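Local coordinates for protein 3-carboxy-cis,cis-muconate cycloisomerase (Acinetobacter calcoaceticus, PDB 1Q5N) that is by name a cycloisomerase, a largely helical protein of the superfamily that includes adenylosuccinate lyase, at residues G322-H325 and A326-S330; L425-I428 and F429-E432. All blocks are in the same frame, centred on the assembly; numbering follows the deposited sequence.

Contact 1: residues G322-H325 and A326-S330; sequences GAWH and AEWLS
G322 touches A326 through the backbone: A326 N donates to G322 O at 3.0 Å. G322 is the N-cap residue of helix 323-351, and this bond closes the first helical turn. W324 has its CG anti to the backbone N (chi1 175°), which turns one indole face to the NE1 and CZ2 edge of W328. The pair is edge-to-face, with planes 77° apart and CZ2 of W328 3.6 Å from CE2 of W324. E327 OE1 lies in the plane of the W324 ring at its edge, 3.8 Å from W324 CD1. That carboxylate is held by a salt bridge to R234. H325 runs alongside W328, and its O accepts from W328 N at 3.1 Å. The CH2 and CZ3 end of W328 lies over one face of the imidazole, with the rings oblique at 42°. H325 CD2 comes within 3.3 Å of W328 CZ3. H325 CA also sits over the six-membered ring of W328, 3.9 Å from its centroid, as a CH-pi contact. H325 NE2 bonds to G79 O, and W157 of the third subunit meets the imidazole. The result is an aromatic cluster at a helix start. Ring contacts add to the helical bonds, while H325 NE2 and the E327 carboxylate are satisfied by outside partners.

Contact 2: residues L425-I428 and F429-E432; sequences LDEI and FKPE
F429 N donates to L425 O at 3.1 Å, and K430 N donates to E427 O at 3.2 Å. These two bonds finish helix 422-428. An i to i+4 bond is followed by an i to i+3 bond as the chain leaves for the loop, which marks the C-terminal end of a helix. The second is nearly straight at its hydrogen (165°), but the donor stands above the carbonyl plane of E427. The F429 ring then turns back beside the last turn. L425 O lies in the ring plane at its edge, 3.5 Å from CD1 of F429. CG2 of I428 is 4.2 Å from F429 CD1, a loose apolar contact. K430 reaches back along the outside of the helix end. Its CG is 3.1 Å from D426 O. The E427 chain bends at chi2 (-65°), which brings OE1 across the lysine chain, 3.0 Å from K430 CE. The salt bridge of E427 OE1 to K430 NZ is long, at 3.7 Å, and both residues are exposed. Further out, D426 OD1 is paired with K407. F429 is buried against helices 406-410 and 372-383, and I428 packs on V375 and A378 of the latter. P431 and E432 carry the chain past V151 of strand 151-156.

Overall arrangement
Both contacts are local and lie at helix ends: contact 1 at the start of helix 323-351, contact 2 at the close of helix 422-428. They share no element. Their centres are 60 Å apart, on opposite sides of the chain's centre, with about 45 Å between nearest atoms. Contact 1 is buried and set among subunits, since two other copies of the protein pack on it. Contact 2 is partly buried and touched by no other chain of the assembly. It belongs to the C-terminal region related to that of adenylosuccinate lyase. The chemistry follows the setting. Contact 1 gathers three aromatic rings, whereas contact 2 has one inward phenylalanine and an exposed glutamate and lysine joined by a long salt bridge.

Contact 1: residues G322-H325 and A326-S330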
loop_
_atom_site.group_PDB
_atom_site.type_symbol
_atom_site.label_atom_id
_atom_site.label_comp_id
_atom_site.label_asym_id
_atom_site.label_seq_id
_atom_site.Cartn_x
_atom_site.Cartn_y
_atom_site.Cartn_z
ATOM N N GLY A 322 -16.063 -1.965 9.286
ATOM C CA GLY A 322 -15.106 -2.109 8.194
ATOM C C GLY A 322 -13.646 -2.350 8.596
ATOM O O GLY A 322 -13.084 -3.386 8.270
ATOM N N ALA A 323 -13.050 -1.412 9.328
ATOM C CA ALA A 323 -11.653 -1.543 9.758
ATOM C C ALA A 323 -11.401 -2.798 10.574
ATOM O O ALA A 323 -10.394 -3.460 10.393
ATOM C CB ALA A 323 -11.213 -0.331 10.583
ATOM N N TRP A 324 -12.292 -3.110 11.500
ATOM C CA TRP A 324 -12.110 -4.291 12.347
ATOM C C TRP A 324 -12.276 -5.581 11.538
ATOM O O TRP A 324 -11.490 -6.531 11.684
ATOM C CB TRP A 324 -13.100 -4.214 13.530
ATOM C CG TRP A 324 -13.108 -5.436 14.425
ATOM C CD1 TRP A 324 -12.019 -6.105 14.931
ATOM C CD2 TRP A 324 -14.261 -6.091 14.957
ATOM N NE1 TRP A 324 -12.432 -7.123 15.744
ATOM C CE2 TRP A 324 -13.805 -7.138 15.774
ATOM C CE3 TRP A 324 -15.637 -5.894 14.815
ATOM C CZ2 TRP A 324 -14.675 -7.986 16.453
ATOM C CZ3 TRP A 324 -16.513 -6.739 15.495
ATOM C CH2 TRP A 324 -16.027 -7.771 16.301
ATOM N N HIS A 325 -13.294 -5.619 10.684
ATOM C CA HIS A 325 -13.516 -6.782 9.814
ATOM C C HIS A 325 -12.249 -7.076 8.937
ATOM O O HIS A 325 -11.871 -8.235 8.750
ATOM C CB HIS A 325 -14.733 -6.508 8.886
ATOM C CG HIS A 325 -16.062 -6.659 9.572
ATOM N ND1 HIS A 325 -16.431 -5.898 10.663
ATOM C CD2 HIS A 325 -17.046 -7.576 9.413
ATOM C CE1 HIS A 325 -17.572 -6.344 11.159
ATOM N NE2 HIS A 325 -17.964 -7.363 10.416
ATOM N N ALA A 326 -11.596 -6.028 8.424
ATOM C CA ALA A 326 -10.435 -6.206 7.538
ATOM C C ALA A 326 -9.276 -6.898 8.247
ATOM O O ALA A 326 -8.540 -7.644 7.629
ATOM C CB ALA A 326 -9.981 -4.866 6.973
ATOM N N GLU A 327 -9.121 -6.648 9.546
ATOM C CA GLU A 327 -8.051 -7.294 10.336
ATOM C C GLU A 327 -8.178 -8.809 10.288
ATOM O O GLU A 327 -7.163 -9.529 10.305
ATOM C CB GLU A 327 -8.104 -6.927 11.837
ATOM C CG GLU A 327 -7.902 -5.466 12.246
ATOM C CD GLU A 327 -8.236 -5.268 13.754
ATOM O OE1 GLU A 327 -8.195 -6.254 14.539
ATOM O OE2 GLU A 327 -8.539 -4.140 14.151
ATOM N N TRP A 328 -9.411 -9.310 10.262
ATOM C CA TRP A 328 -9.568 -10.753 10.261
ATOM C C TRP A 328 -8.952 -11.373 9.025
ATOM O O TRP A 328 -8.663 -12.567 9.028
ATOM C CB TRP A 328 -11.052 -11.176 10.347
ATOM C CG TRP A 328 -11.830 -10.541 11.446
ATOM C CD1 TRP A 328 -11.347 -10.051 12.657
ATOM C CD2 TRP A 328 -13.239 -10.307 11.456
ATOM N NE1 TRP A 328 -12.381 -9.532 13.402
ATOM C CE2 TRP A 328 -13.550 -9.669 12.693
ATOM C CE3 TRP A 328 -14.275 -10.564 10.538
ATOM C CZ2 TRP A 328 -14.852 -9.295 13.032
ATOM C CZ3 TRP A 328 -15.585 -10.190 10.877
ATOM C CH2 TRP A 328 -15.860 -9.560 12.109
ATOM N N LEU A 329 -8.813 -10.592 7.953
ATOM C CA LEU A 329 -8.221 -11.103 6.734
ATOM C C LEU A 329 -6.728 -10.805 6.645
ATOM O O LEU A 329 -5.973 -11.615 6.165
ATOM C CB LEU A 329 -8.882 -10.479 5.505
ATOM C CG LEU A 329 -10.335 -10.946 5.299
ATOM C CD1 LEU A 329 -10.959 -10.178 4.161
ATOM C CD2 LEU A 329 -10.394 -12.430 5.009
ATOM N N SER A 330 -6.285 -9.651 7.125
ATOM C CA SER A 330 -4.893 -9.330 6.945
ATOM C C SER A 330 -3.896 -9.929 7.934
ATOM O O SER A 330 -2.877 -10.461 7.506
ATOM C CB SER A 330 -4.746 -7.802 6.905
ATOM O OG SER A 330 -5.024 -7.270 8.200
#

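Contact 2: residues L425-I428 and F429-E432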
loop_
_atom_site.group_PDB
_atom_site.type_symbol
_atom_site.label_atom_id
_atom_site.label_comp_id
_atom_site.label_asym_id
_atom_site.label_seq_id
_atom_site.Cartn_x
_atom_site.Cartn_y
_atom_site.Cartn_z
ATOM N N LEU A 425 54.727 -6.934 -4.222
ATOM C CA LEU A 425 53.701 -6.542 -5.152
ATOM C C LEU A 425 52.625 -7.628 -5.209
ATOM O O LEU A 425 51.437 -7.306 -5.295
ATOM C CB LEU A 425 54.265 -6.343 -6.558
ATOM C CG LEU A 425 54.730 -4.930 -6.885
ATOM C CD1 LEU A 425 54.895 -4.811 -8.401
ATOM C CD2 LEU A 425 53.720 -3.910 -6.395
ATOM N N ASP A 426 53.022 -8.900 -5.194
ATOM C CA ASP A 426 52.024 -9.954 -5.229
ATOM C C ASP A 426 51.143 -9.891 -3.980
ATOM O O ASP A 426 49.969 -10.228 -4.036
ATOM C CB ASP A 426 52.655 -11.356 -5.346
ATOM C CG ASP A 426 53.343 -11.584 -6.689
ATOM O OD1 ASP A 426 52.937 -10.972 -7.712
ATOM O OD2 ASP A 426 54.294 -12.394 -6.723
ATOM N N GLU A 427 51.704 -9.450 -2.861
ATOM C CA GLU A 427 50.930 -9.360 -1.629
ATOM C C GLU A 427 49.951 -8.196 -1.680
ATOM O O GLU A 427 48.807 -8.313 -1.257
ATOM C CB GLU A 427 51.850 -9.217 -0.413
ATOM C CG GLU A 427 52.591 -10.505 -0.060
ATOM C CD GLU A 427 51.664 -11.645 0.400
ATOM O OE1 GLU A 427 51.023 -12.343 -0.443
ATOM O OE2 GLU A 427 51.575 -11.840 1.635
ATOM N N ILE A 428 50.414 -7.072 -2.193
ATOM C CA ILE A 428 49.573 -5.910 -2.341
ATOM C C ILE A 428 48.356 -6.232 -3.248
ATOM O O ILE A 428 47.267 -5.759 -3.009
ATOM C CB ILE A 428 50.431 -4.732 -2.859
ATOM C CG1 ILE A 428 51.113 -4.088 -1.645
ATOM C CG2 ILE A 428 49.577 -3.687 -3.588
ATOM C CD1 ILE A 428 52.481 -3.495 -1.955
ATOM N N PHE A 429 48.527 -7.092 -4.235
ATOM C CA PHE A 429 47.425 -7.442 -5.122
ATOM C C PHE A 429 46.480 -8.576 -4.679
ATOM O O PHE A 429 45.569 -8.912 -5.426
ATOM C CB PHE A 429 47.948 -7.752 -6.546
ATOM C CG PHE A 429 48.064 -6.531 -7.423
ATOM C CD1 PHE A 429 49.145 -5.659 -7.291
ATOM C CD2 PHE A 429 47.060 -6.228 -8.355
ATOM C CE1 PHE A 429 49.223 -4.493 -8.067
ATOM C CE2 PHE A 429 47.119 -5.073 -9.134
ATOM C CZ PHE A 429 48.196 -4.201 -8.996
ATOM N N LYS A 430 46.699 -9.169 -3.501
ATOM C CA LYS A 430 45.816 -10.232 -3.018
ATOM C C LYS A 430 44.583 -9.606 -2.380
ATOM O O LYS A 430 44.699 -8.726 -1.529
ATOM C CB LYS A 430 46.523 -11.128 -1.991
ATOM C CG LYS A 430 47.795 -11.768 -2.536
ATOM C CD LYS A 430 48.291 -13.021 -1.779
ATOM C CE LYS A 430 49.411 -13.699 -2.631
ATOM N NZ LYS A 430 49.614 -15.180 -2.432
ATOM N N PRO A 431 43.384 -10.056 -2.792
ATOM C CA PRO A 431 42.070 -9.571 -2.297
ATOM C C PRO A 431 42.025 -9.533 -0.771
ATOM O O PRO A 431 41.505 -8.582 -0.188
ATOM C CB PRO A 431 41.074 -10.581 -2.848
ATOM C CG PRO A 431 41.741 -11.131 -4.073
ATOM C CD PRO A 431 43.233 -11.196 -3.720
ATOM N N GLU A 432 42.600 -10.565 -0.144
ATOM C CA GLU A 432 42.690 -10.699 1.321
ATOM C C GLU A 432 43.458 -9.577 1.974
ATOM O O GLU A 432 43.303 -9.331 3.163
ATOM C CB GLU A 432 43.446 -11.965 1.742
ATOM C CG GLU A 432 42.848 -13.234 1.242
ATOM C CD GLU A 432 43.477 -13.725 -0.047
ATOM O OE1 GLU A 432 43.790 -12.906 -0.949
ATOM O OE2 GLU A 432 43.629 -14.966 -0.149
#